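Local coordinates for uncharacterized conserved protein YndB, AHSA1/START domain (Micromonospora chersina, PDB 6V04), which is of unknown function but, as a START/Bet v1-like protein of the AHSA1 family encoded in the dynemicin biosynthetic locus, probably takes part in making that antibiotic, at residues Arg74-Phe79 with Gln91-Leu96; Glu207-Phe212 with Ala224-Thr229; Val240-Trp245 with Phe262-Trp266. One frame throughout, in Å; residues are numbered along the deposited sequence.

Contact 1. Residues Arg74-Phe79 with Gln91-Leu96; sequences RDRLLF and QVGWTL
Phe-79 and Val-92 face each other as a hydrogen-bonded pair of antiparallel strands, and the isopropyl group of Val-92 lies against the phenyl face, with CB 3.9 Å from the ring centroid and CG1 3.4 Å from Phe-79 CZ. Because Phe-79 holds CG between its own N and carbonyl carbon (chi1 54°), the ring leans across to the partner strand. Its CZ edge then meets the five-membered ring of Trp-94 in a T-shaped contact, centroids 5.2 Å apart and planes at 85°. Leu-77, on the same sheet face, sets CD1 3.6 Å from Trp-94 CE3.

At the Arg-76 end of the other face the contact is more polar. Arg-76 runs beside Thr-95, whose CG2 sits over the centre of the guanidinium plane. A bend at chi3 (68°) turns the guanidinium back to Asp-75 in the preceding loop, where NE (2.8 Å) and NH2 (3.1 Å) both grip OD1 side-on. One water donates to this same oxygen and to Leu-96 O, bridging the strands. Asp-75 and Arg-76 form a classic beta bulge against strand 63-72, at the start of a beta hairpin in the curved antiparallel sheet of a helix-grip (Bet v1-like) fold.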
loop_
_atom_site.group_PDB
_atom_site.type_symbol
_atom_site.label_atom_id
_atom_site.label_comp_id
_atom_site.label_asym_id
_atom_site.label_seq_id
_atom_site.Cartn_x
_atom_site.Cartn_y
_atom_site.Cartn_z
ATOM N N ARG A 74 -2.093 -23.360 14.373
ATOM C CA ARG A 74 -0.694 -23.794 14.375
ATOM C C ARG A 74 -0.266 -24.379 13.029
ATOM O O ARG A 74 0.694 -25.148 12.952
ATOM C CB ARG A 74 -0.437 -24.779 15.511
ATOM C CG ARG A 74 -0.652 -24.156 16.887
ATOM C CD ARG A 74 -0.615 -25.185 18.004
ATOM N NE ARG A 74 -1.662 -26.189 17.848
ATOM C CZ ARG A 74 -2.940 -25.997 18.166
ATOM N NH1 ARG A 74 -3.340 -24.833 18.662
ATOM N NH2 ARG A 74 -3.821 -26.973 17.985
ATOM N N ASP A 75 -0.948 -23.972 11.960
ATOM C CA ASP A 75 -0.678 -24.500 10.631
ATOM C C ASP A 75 -0.644 -23.378 9.599
ATOM O O ASP A 75 0.426 -23.060 9.064
ATOM C CB ASP A 75 -1.730 -25.554 10.285
ATOM C CG ASP A 75 -1.510 -26.187 8.931
ATOM O OD1 ASP A 75 -0.663 -25.700 8.157
ATOM O OD2 ASP A 75 -2.191 -27.190 8.648
ATOM N N ARG A 76 -1.783 -22.761 9.296
ATOM C CA ARG A 76 -1.735 -21.739 8.260
ATOM C C ARG A 76 -2.952 -20.826 8.305
ATOM O O ARG A 76 -3.995 -21.148 8.883
ATOM C CB ARG A 76 -1.613 -22.370 6.876
ATOM C CG ARG A 76 -2.883 -23.003 6.396
ATOM C CD ARG A 76 -2.592 -23.905 5.211
ATOM N NE ARG A 76 -1.817 -25.058 5.640
ATOM C CZ ARG A 76 -1.255 -25.930 4.814
ATOM N NH1 ARG A 76 -1.368 -25.772 3.506
ATOM N NH2 ARG A 76 -0.571 -26.951 5.305
ATOM N N LEU A 77 -2.763 -19.651 7.708
ATOM C CA LEU A 77 -3.807 -18.679 7.447
ATOM C C LEU A 77 -3.890 -18.483 5.944
ATOM O O LEU A 77 -2.869 -18.224 5.306
ATOM C CB LEU A 77 -3.483 -17.336 8.113
ATOM C CG LEU A 77 -3.361 -17.346 9.632
ATOM C CD1 LEU A 77 -2.593 -16.121 10.102
ATOM C CD2 LEU A 77 -4.740 -17.370 10.245
ATOM N N LEU A 78 -5.091 -18.601 5.386
ATOM C CA LEU A 78 -5.330 -18.355 3.971
ATOM C C LEU A 78 -6.379 -17.265 3.851
ATOM O O LEU A 78 -7.489 -17.415 4.375
ATOM C CB LEU A 78 -5.800 -19.623 3.262
ATOM C CG LEU A 78 -4.837 -20.786 3.438
ATOM C CD1 LEU A 78 -5.420 -22.041 2.814
ATOM C CD2 LEU A 78 -3.506 -20.467 2.811
ATOM N N PHE A 79 -6.044 -16.204 3.127
ATOM C CA PHE A 79 -6.931 -15.059 3.013
ATOM C C PHE A 79 -6.669 -14.314 1.715
ATOM O O PHE A 79 -5.675 -14.540 1.021
ATOM C CB PHE A 79 -6.791 -14.124 4.232
ATOM C CG PHE A 79 -5.378 -13.669 4.524
ATOM C CD1 PHE A 79 -4.537 -14.429 5.321
ATOM C CD2 PHE A 79 -4.909 -12.462 4.045
ATOM C CE1 PHE A 79 -3.247 -14.000 5.602
ATOM C CE2 PHE A 79 -3.617 -12.037 4.323
ATOM C CZ PHE A 79 -2.793 -12.805 5.102
ATOM N N GLN A 91 -4.245 -13.328 -3.388
ATOM C CA GLN A 91 -4.349 -14.541 -2.591
ATOM C C GLN A 91 -3.105 -14.647 -1.722
ATOM O O GLN A 91 -1.992 -14.755 -2.259
ATOM C CB GLN A 91 -4.448 -15.758 -3.504
ATOM C CG GLN A 91 -5.835 -16.029 -4.068
ATOM C CD GLN A 91 -6.734 -16.912 -3.187
ATOM O OE1 GLN A 91 -7.901 -17.108 -3.515
ATOM N NE2 GLN A 91 -6.207 -17.429 -2.080
ATOM N N VAL A 92 -3.287 -14.628 -0.399
ATOM C CA VAL A 92 -2.169 -14.620 0.537
ATOM C C VAL A 92 -2.242 -15.866 1.407
ATOM O O VAL A 92 -3.323 -16.264 1.855
ATOM C CB VAL A 92 -2.152 -13.334 1.396
ATOM C CG1 VAL A 92 -0.935 -13.299 2.307
ATOM C CG2 VAL A 92 -2.162 -12.091 0.490
ATOM N N GLY A 93 -1.091 -16.489 1.633
ATOM C CA GLY A 93 -1.017 -17.602 2.563
ATOM C C GLY A 93 0.140 -17.442 3.523
ATOM O O GLY A 93 1.235 -17.051 3.110
ATOM N N TRP A 94 -0.099 -17.684 4.816
ATOM C CA TRP A 94 0.946 -17.731 5.832
ATOM C C TRP A 94 0.947 -19.146 6.385
ATOM O O TRP A 94 -0.030 -19.563 7.011
ATOM C CB TRP A 94 0.692 -16.727 6.957
ATOM C CG TRP A 94 0.772 -15.284 6.606
ATOM C CD1 TRP A 94 1.112 -14.729 5.405
ATOM C CD2 TRP A 94 0.505 -14.192 7.496
ATOM N NE1 TRP A 94 1.074 -13.348 5.502
ATOM C CE2 TRP A 94 0.698 -13.005 6.771
ATOM C CE3 TRP A 94 0.116 -14.111 8.841
ATOM C CZ2 TRP A 94 0.514 -11.748 7.340
ATOM C CZ3 TRP A 94 -0.063 -12.859 9.403
ATOM C CH2 TRP A 94 0.138 -11.698 8.652
ATOM N N THR A 95 2.024 -19.891 6.141
ATOM C CA THR A 95 2.079 -21.310 6.472
ATOM C C THR A 95 3.266 -21.575 7.384
ATOM O O THR A 95 4.386 -21.144 7.089
ATOM C CB THR A 95 2.174 -22.158 5.203
ATOM O OG1 THR A 95 1.116 -21.779 4.311
ATOM C CG2 THR A 95 2.086 -23.657 5.525
ATOM N N LEU A 96 3.014 -22.271 8.490
ATOM C CA LEU A 96 4.042 -22.603 9.465
ATOM C C LEU A 96 4.455 -24.055 9.318
ATOM O O LEU A 96 3.601 -24.946 9.258
ATOM C CB LEU A 96 3.551 -22.392 10.891
ATOM C CG LEU A 96 3.223 -20.956 11.270
ATOM C CD1 LEU A 96 2.918 -20.893 12.748
ATOM C CD2 LEU A 96 4.359 -20.014 10.893
HETATM O O HOH W 1 1.917 -26.313 7.892
#

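Contact 2. Residues Glu207-Phe212 with Ala224-Thr229; sequences ERALTF and ACQVRT
Leu-210 and Val-227 exchange a reciprocal pair of backbone hydrogen bonds, each 2.8 Å from N to O, and Phe-212 and Cys-225 form a second such pair. In the latter the bond from Cys-225 N to Phe-212 O is 2.8 Å, and that from Phe-212 N to Cys-225 O is longer. Toward Arg-208 the ladder weakens: Thr-229 N gives Arg-208 O a weak bond of 3.3 Å, and a water that donates to both Arg-208 O and Thr-229 O adds a second link between the strands.

Aromatic contact is confined to Phe-212. Cys-225 CB stands over the ring face, 3.9 Å from the centroid and 17° off the normal. In the conformer described, one of two, SG lies opposite the backbone N (chi1 -179°) and reaches obliquely to 3.6 Å from Phe-212 CZ.

On the opposite sheet face the contacts are van der Waals ones. Thr-211 CG2 meets Gln-226 CG at 3.9 Å, and the extended Arg-228 chain brings the guanidinium edge alongside, NH1 being 3.7 Å from Ala-209 CB.

This hairpin lies inside the sheet, with strand 196-205 flanking 209-214 and strand 236-243 flanking 223-230. Phe-212, Cys-225 and Val-227 all pack on Trp-266 of helix 252-277, while Arg-208 and Ala-209 form a classic beta bulge opposite strand 196-205.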
loop_
_atom_site.group_PDB
_atom_site.type_symbol
_atom_site.label_atom_id
_atom_site.label_comp_id
_atom_site.label_asym_id
_atom_site.label_seq_id
_atom_site.Cartn_x
_atom_site.Cartn_y
_atom_site.Cartn_z
ATOM N N GLU A 207 -1.896 8.719 -22.222
ATOM C CA GLU A 207 -2.233 7.294 -22.054
ATOM C C GLU A 207 -1.017 6.419 -21.746
ATOM O O GLU A 207 -1.031 5.207 -22.006
ATOM C CB GLU A 207 -2.996 6.754 -23.270
ATOM C CG GLU A 207 -4.378 7.398 -23.401
ATOM C CD GLU A 207 -5.255 6.793 -24.475
ATOM O OE1 GLU A 207 -4.877 5.760 -25.087
ATOM O OE2 GLU A 207 -6.331 7.381 -24.733
ATOM N N ARG A 208 0.025 7.011 -21.160
ATOM C CA ARG A 208 1.235 6.286 -20.789
ATOM C C ARG A 208 1.658 6.609 -19.356
ATOM O O ARG A 208 1.715 5.718 -18.494
ATOM C CB ARG A 208 2.380 6.626 -21.753
ATOM C CG ARG A 208 2.133 6.308 -23.241
ATOM C CD ARG A 208 2.158 4.825 -23.514
ATOM N NE ARG A 208 1.988 4.506 -24.931
ATOM C CZ ARG A 208 0.819 4.329 -25.535
ATOM N NH1 ARG A 208 -0.317 4.439 -24.854
ATOM N NH2 ARG A 208 0.787 4.019 -26.825
ATOM N N ALA A 209 1.936 7.884 -19.078
ATOM C CA ALA A 209 2.557 8.241 -17.816
ATOM C C ALA A 209 2.375 9.724 -17.561
ATOM O O ALA A 209 2.267 10.518 -18.497
ATOM C CB ALA A 209 4.046 7.882 -17.809
ATOM N N LEU A 210 2.351 10.078 -16.284
ATOM C CA LEU A 210 2.186 11.452 -15.830
ATOM C C LEU A 210 3.143 11.668 -14.676
ATOM O O LEU A 210 3.160 10.868 -13.738
ATOM C CB LEU A 210 0.742 11.707 -15.387
ATOM C CG LEU A 210 0.478 12.964 -14.555
ATOM C CD1 LEU A 210 0.765 14.209 -15.372
ATOM C CD2 LEU A 210 -0.950 12.948 -14.063
ATOM N N THR A 211 3.946 12.727 -14.738
ATOM C CA THR A 211 4.784 13.086 -13.607
ATOM C C THR A 211 4.546 14.543 -13.254
ATOM O O THR A 211 4.227 15.375 -14.110
ATOM C CB THR A 211 6.276 12.848 -13.877
ATOM O OG1 THR A 211 6.723 13.622 -14.990
ATOM C CG2 THR A 211 6.524 11.388 -14.185
ATOM N N PHE A 212 4.678 14.834 -11.968
ATOM C CA PHE A 212 4.640 16.212 -11.499
ATOM C C PHE A 212 5.211 16.244 -10.094
ATOM O O PHE A 212 5.408 15.210 -9.453
ATOM C CB PHE A 212 3.219 16.820 -11.552
ATOM C CG PHE A 212 2.182 16.058 -10.775
ATOM C CD1 PHE A 212 1.940 16.342 -9.446
ATOM C CD2 PHE A 212 1.414 15.077 -11.382
ATOM C CE1 PHE A 212 0.981 15.646 -8.738
ATOM C CE2 PHE A 212 0.466 14.373 -10.681
ATOM C CZ PHE A 212 0.235 14.660 -9.353
ATOM N N ALA A 224 7.637 14.159 -5.294
ATOM C CA ALA A 224 7.633 13.740 -6.692
ATOM C C ALA A 224 6.561 12.687 -6.897
ATOM O O ALA A 224 6.510 11.695 -6.162
ATOM C CB ALA A 224 8.996 13.188 -7.104
ATOM N N CYS A 225 5.730 12.884 -7.912
ATOM C CA CYS A 225 4.608 11.998 -8.175
ATOM C C CYS A 225 4.727 11.415 -9.570
ATOM O O CYS A 225 4.978 12.142 -10.538
ATOM C CB CYS A 225 3.288 12.738 -8.034
ATOM S SG CYS A 225 1.902 11.668 -8.333
ATOM N N GLN A 226 4.511 10.107 -9.659
ATOM C CA GLN A 226 4.522 9.377 -10.917
ATOM C C GLN A 226 3.245 8.560 -10.986
ATOM O O GLN A 226 2.958 7.782 -10.071
ATOM C CB GLN A 226 5.749 8.471 -11.012
ATOM C CG GLN A 226 7.071 9.204 -10.960
ATOM C CD GLN A 226 7.989 8.679 -9.874
ATOM O OE1 GLN A 226 8.012 7.481 -9.588
ATOM N NE2 GLN A 226 8.744 9.579 -9.251
ATOM N N VAL A 227 2.485 8.735 -12.059
ATOM C CA VAL A 227 1.265 7.983 -12.330
ATOM C C VAL A 227 1.460 7.272 -13.665
ATOM O O VAL A 227 1.950 7.873 -14.627
ATOM C CB VAL A 227 0.041 8.914 -12.386
ATOM C CG1 VAL A 227 -1.237 8.122 -12.653
ATOM C CG2 VAL A 227 -0.086 9.706 -11.102
ATOM N N ARG A 228 1.096 6.000 -13.725
ATOM C CA ARG A 228 1.292 5.227 -14.940
ATOM C C ARG A 228 0.110 4.300 -15.143
ATOM O O ARG A 228 -0.573 3.924 -14.192
ATOM C CB ARG A 228 2.594 4.419 -14.880
ATOM C CG ARG A 228 3.774 5.212 -14.352
ATOM C CD ARG A 228 5.111 4.692 -14.851
ATOM N NE ARG A 228 6.213 5.184 -14.026
ATOM C CZ ARG A 228 6.604 6.456 -13.966
ATOM N NH1 ARG A 228 5.984 7.391 -14.676
ATOM N NH2 ARG A 228 7.618 6.799 -13.181
ATOM N N THR A 229 -0.120 3.928 -16.396
ATOM C CA THR A 229 -1.071 2.876 -16.717
ATOM C C THR A 229 -0.346 1.770 -17.469
ATOM O O THR A 229 0.510 2.031 -18.316
ATOM C CB THR A 229 -2.247 3.415 -17.541
ATOM O OG1 THR A 229 -1.755 4.174 -18.651
ATOM C CG2 THR A 229 -3.140 4.272 -16.688
HETATM O O HOH W 2 2.561 3.248 -19.556
#

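Contact 3. Residues Val240-Trp245 with Phe262-Trp266; sequences VSHQGW and FAATW
Val-240, His-242 and Trp-245 pack against Phe-262 and Trp-266 where the long C-terminal helix of a helix-grip fold packs on its antiparallel sheet. The short strand and helix segments run nearly antiparallel, at 164°, with axes 10.5 Å apart, so large side chains fill the interval.

All the contact is made on the buried side. Val-240 CG2, the methyl opposite the backbone N, stands almost on the normal of the six-membered ring of Trp-266, 3.4 Å from its centroid. The four aromatic residues form a cluster without parallel stacking. Trp-245 drives its CH2 corner over one face of Phe-262, 3.3 Å from CG, with the planes at 46°. Its CZ2 lies above the centre of the His-242 ring. From His-242, CE1 comes obliquely to 3.6 Å from Phe-262 CD2. Beyond the cluster, Phe-197 meets Phe-262 edge-to-face.

The outward sides take no part: Ser-241 points away from the helix, and Ala-264, on the helix's far surface, is exposed.

Three polar bonds fix the rings within the packing. Trp-245 NE1 donates to His-242 O at 3.0 Å, approaching from above the carbonyl plane, which ties the residues that follow the strand back to it. The imidazole is held at both nitrogens. NE2 hydrogen-bonds Thr-223 OG1, and on the helix side Trp-266 NE1 donates to His-242 ND1 at 2.9 Å, the bond lying close to both ring planes and its N-H...N angle being 160°.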
loop_
_atom_site.group_PDB
_atom_site.type_symbol
_atom_site.label_atom_id
_atom_site.label_comp_id
_atom_site.label_asym_id
_atom_site.label_seq_id
_atom_site.Cartn_x
_atom_site.Cartn_y
_atom_site.Cartn_z
ATOM N N VAL A 240 0.014 4.750 -8.842
ATOM C CA VAL A 240 0.576 6.014 -8.398
ATOM C C VAL A 240 1.728 5.730 -7.455
ATOM O O VAL A 240 1.701 4.760 -6.692
ATOM C CB VAL A 240 -0.464 6.925 -7.716
ATOM C CG1 VAL A 240 -1.086 6.243 -6.512
ATOM C CG2 VAL A 240 0.203 8.245 -7.303
ATOM N N SER A 241 2.759 6.568 -7.539
ATOM C CA SER A 241 3.841 6.621 -6.564
ATOM C C SER A 241 4.052 8.079 -6.203
ATOM O O SER A 241 4.184 8.921 -7.098
ATOM C CB SER A 241 5.127 6.038 -7.138
ATOM O OG SER A 241 6.216 6.190 -6.239
ATOM N N HIS A 242 4.102 8.389 -4.909
ATOM C CA HIS A 242 4.326 9.757 -4.461
ATOM C C HIS A 242 5.395 9.714 -3.378
ATOM O O HIS A 242 5.157 9.176 -2.289
ATOM C CB HIS A 242 3.022 10.370 -3.978
ATOM C CG HIS A 242 3.060 11.856 -3.869
ATOM N ND1 HIS A 242 1.921 12.616 -3.709
ATOM C CD2 HIS A 242 4.098 12.723 -3.897
ATOM C CE1 HIS A 242 2.259 13.889 -3.626
ATOM N NE2 HIS A 242 3.574 13.986 -3.742
ATOM N N GLN A 243 6.567 10.256 -3.687
ATOM C CA GLN A 243 7.767 10.101 -2.875
ATOM C C GLN A 243 8.263 11.445 -2.352
ATOM O O GLN A 243 7.934 12.506 -2.891
ATOM C CB GLN A 243 8.894 9.446 -3.676
ATOM C CG GLN A 243 8.586 8.019 -4.112
ATOM C CD GLN A 243 9.704 7.401 -4.928
ATOM O OE1 GLN A 243 10.447 8.097 -5.610
ATOM N NE2 GLN A 243 9.821 6.082 -4.863
ATOM N N GLY A 244 9.119 11.378 -1.336
ATOM C CA GLY A 244 9.830 12.547 -0.835
ATOM C C GLY A 244 9.527 12.927 0.598
ATOM O O GLY A 244 10.232 13.791 1.148
ATOM N N TRP A 245 8.540 12.287 1.228
ATOM C CA TRP A 245 8.028 12.718 2.530
ATOM C C TRP A 245 9.109 12.696 3.597
ATOM O O TRP A 245 9.126 13.555 4.497
ATOM C CB TRP A 245 6.861 11.811 2.941
ATOM C CG TRP A 245 5.872 11.756 1.839
ATOM C CD1 TRP A 245 5.683 10.729 0.956
ATOM C CD2 TRP A 245 5.002 12.804 1.434
ATOM N NE1 TRP A 245 4.726 11.083 0.030
ATOM C CE2 TRP A 245 4.286 12.352 0.314
ATOM C CE3 TRP A 245 4.739 14.094 1.928
ATOM C CZ2 TRP A 245 3.346 13.143 -0.341
ATOM C CZ3 TRP A 245 3.802 14.870 1.282
ATOM C CH2 TRP A 245 3.106 14.399 0.177
ATOM N N PHE A 262 -1.914 12.740 2.390
ATOM C CA PHE A 262 -1.800 12.499 0.958
ATOM C C PHE A 262 -2.155 11.062 0.608
ATOM O O PHE A 262 -2.735 10.820 -0.456
ATOM C CB PHE A 262 -0.396 12.853 0.477
ATOM C CG PHE A 262 -0.216 14.312 0.141
ATOM C CD1 PHE A 262 0.031 15.245 1.134
ATOM C CD2 PHE A 262 -0.277 14.753 -1.167
ATOM C CE1 PHE A 262 0.217 16.583 0.822
ATOM C CE2 PHE A 262 -0.085 16.088 -1.485
ATOM C CZ PHE A 262 0.156 17.008 -0.490
ATOM N N ALA A 263 -1.856 10.092 1.481
ATOM C CA ALA A 263 -2.256 8.713 1.182
ATOM C C ALA A 263 -3.771 8.588 1.086
ATOM O O ALA A 263 -4.297 7.886 0.207
ATOM C CB ALA A 263 -1.704 7.760 2.244
ATOM N N ALA A 264 -4.494 9.244 1.991
ATOM C CA ALA A 264 -5.948 9.207 1.931
ATOM C C ALA A 264 -6.447 9.894 0.670
ATOM O O ALA A 264 -7.451 9.475 0.077
ATOM C CB ALA A 264 -6.523 9.876 3.174
ATOM N N THR A 265 -5.763 10.960 0.253
ATOM C CA THR A 265 -6.148 11.663 -0.967
ATOM C C THR A 265 -5.967 10.765 -2.180
ATOM O O THR A 265 -6.844 10.696 -3.051
ATOM C CB THR A 265 -5.329 12.940 -1.108
ATOM O OG1 THR A 265 -5.681 13.824 -0.040
ATOM C CG2 THR A 265 -5.610 13.655 -2.411
ATOM N N TRP A 266 -4.832 10.064 -2.260
ATOM C CA TRP A 266 -4.605 9.176 -3.393
ATOM C C TRP A 266 -5.570 8.000 -3.377
ATOM O O TRP A 266 -6.026 7.562 -4.439
ATOM C CB TRP A 266 -3.157 8.691 -3.411
ATOM C CG TRP A 266 -2.238 9.717 -3.990
ATOM C CD1 TRP A 266 -1.281 10.445 -3.331
ATOM C CD2 TRP A 266 -2.209 10.170 -5.356
ATOM N NE1 TRP A 266 -0.659 11.295 -4.203
ATOM C CE2 TRP A 266 -1.213 11.152 -5.450
ATOM C CE3 TRP A 266 -2.933 9.828 -6.505
ATOM C CZ2 TRP A 266 -0.917 11.805 -6.637
ATOM C CZ3 TRP A 266 -2.630 10.466 -7.694
ATOM C CH2 TRP A 266 -1.628 11.434 -7.759
#

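The chain carries two sheets of the same strand order, and the contacts are divided between them. Contact 1 belongs to the first; contacts 2 and 3 follow in series in the second. Contact 1 lies on the opposite side of the chain's centre, its centre 35 Å from that of contact 2 and 30 Å from that of contact 3. Contacts 1 and 2 are equivalent hairpins, each joining the fifth and sixth strands of its sheet, consistent with two related START-like halves. Contacts 2 and 3, with centres 12 Å apart, touch directly through neighbouring strands 223-230 and 236-243, and Trp-266, a member of contact 3, also packs on Cys-225 of contact 2, so the two share one core.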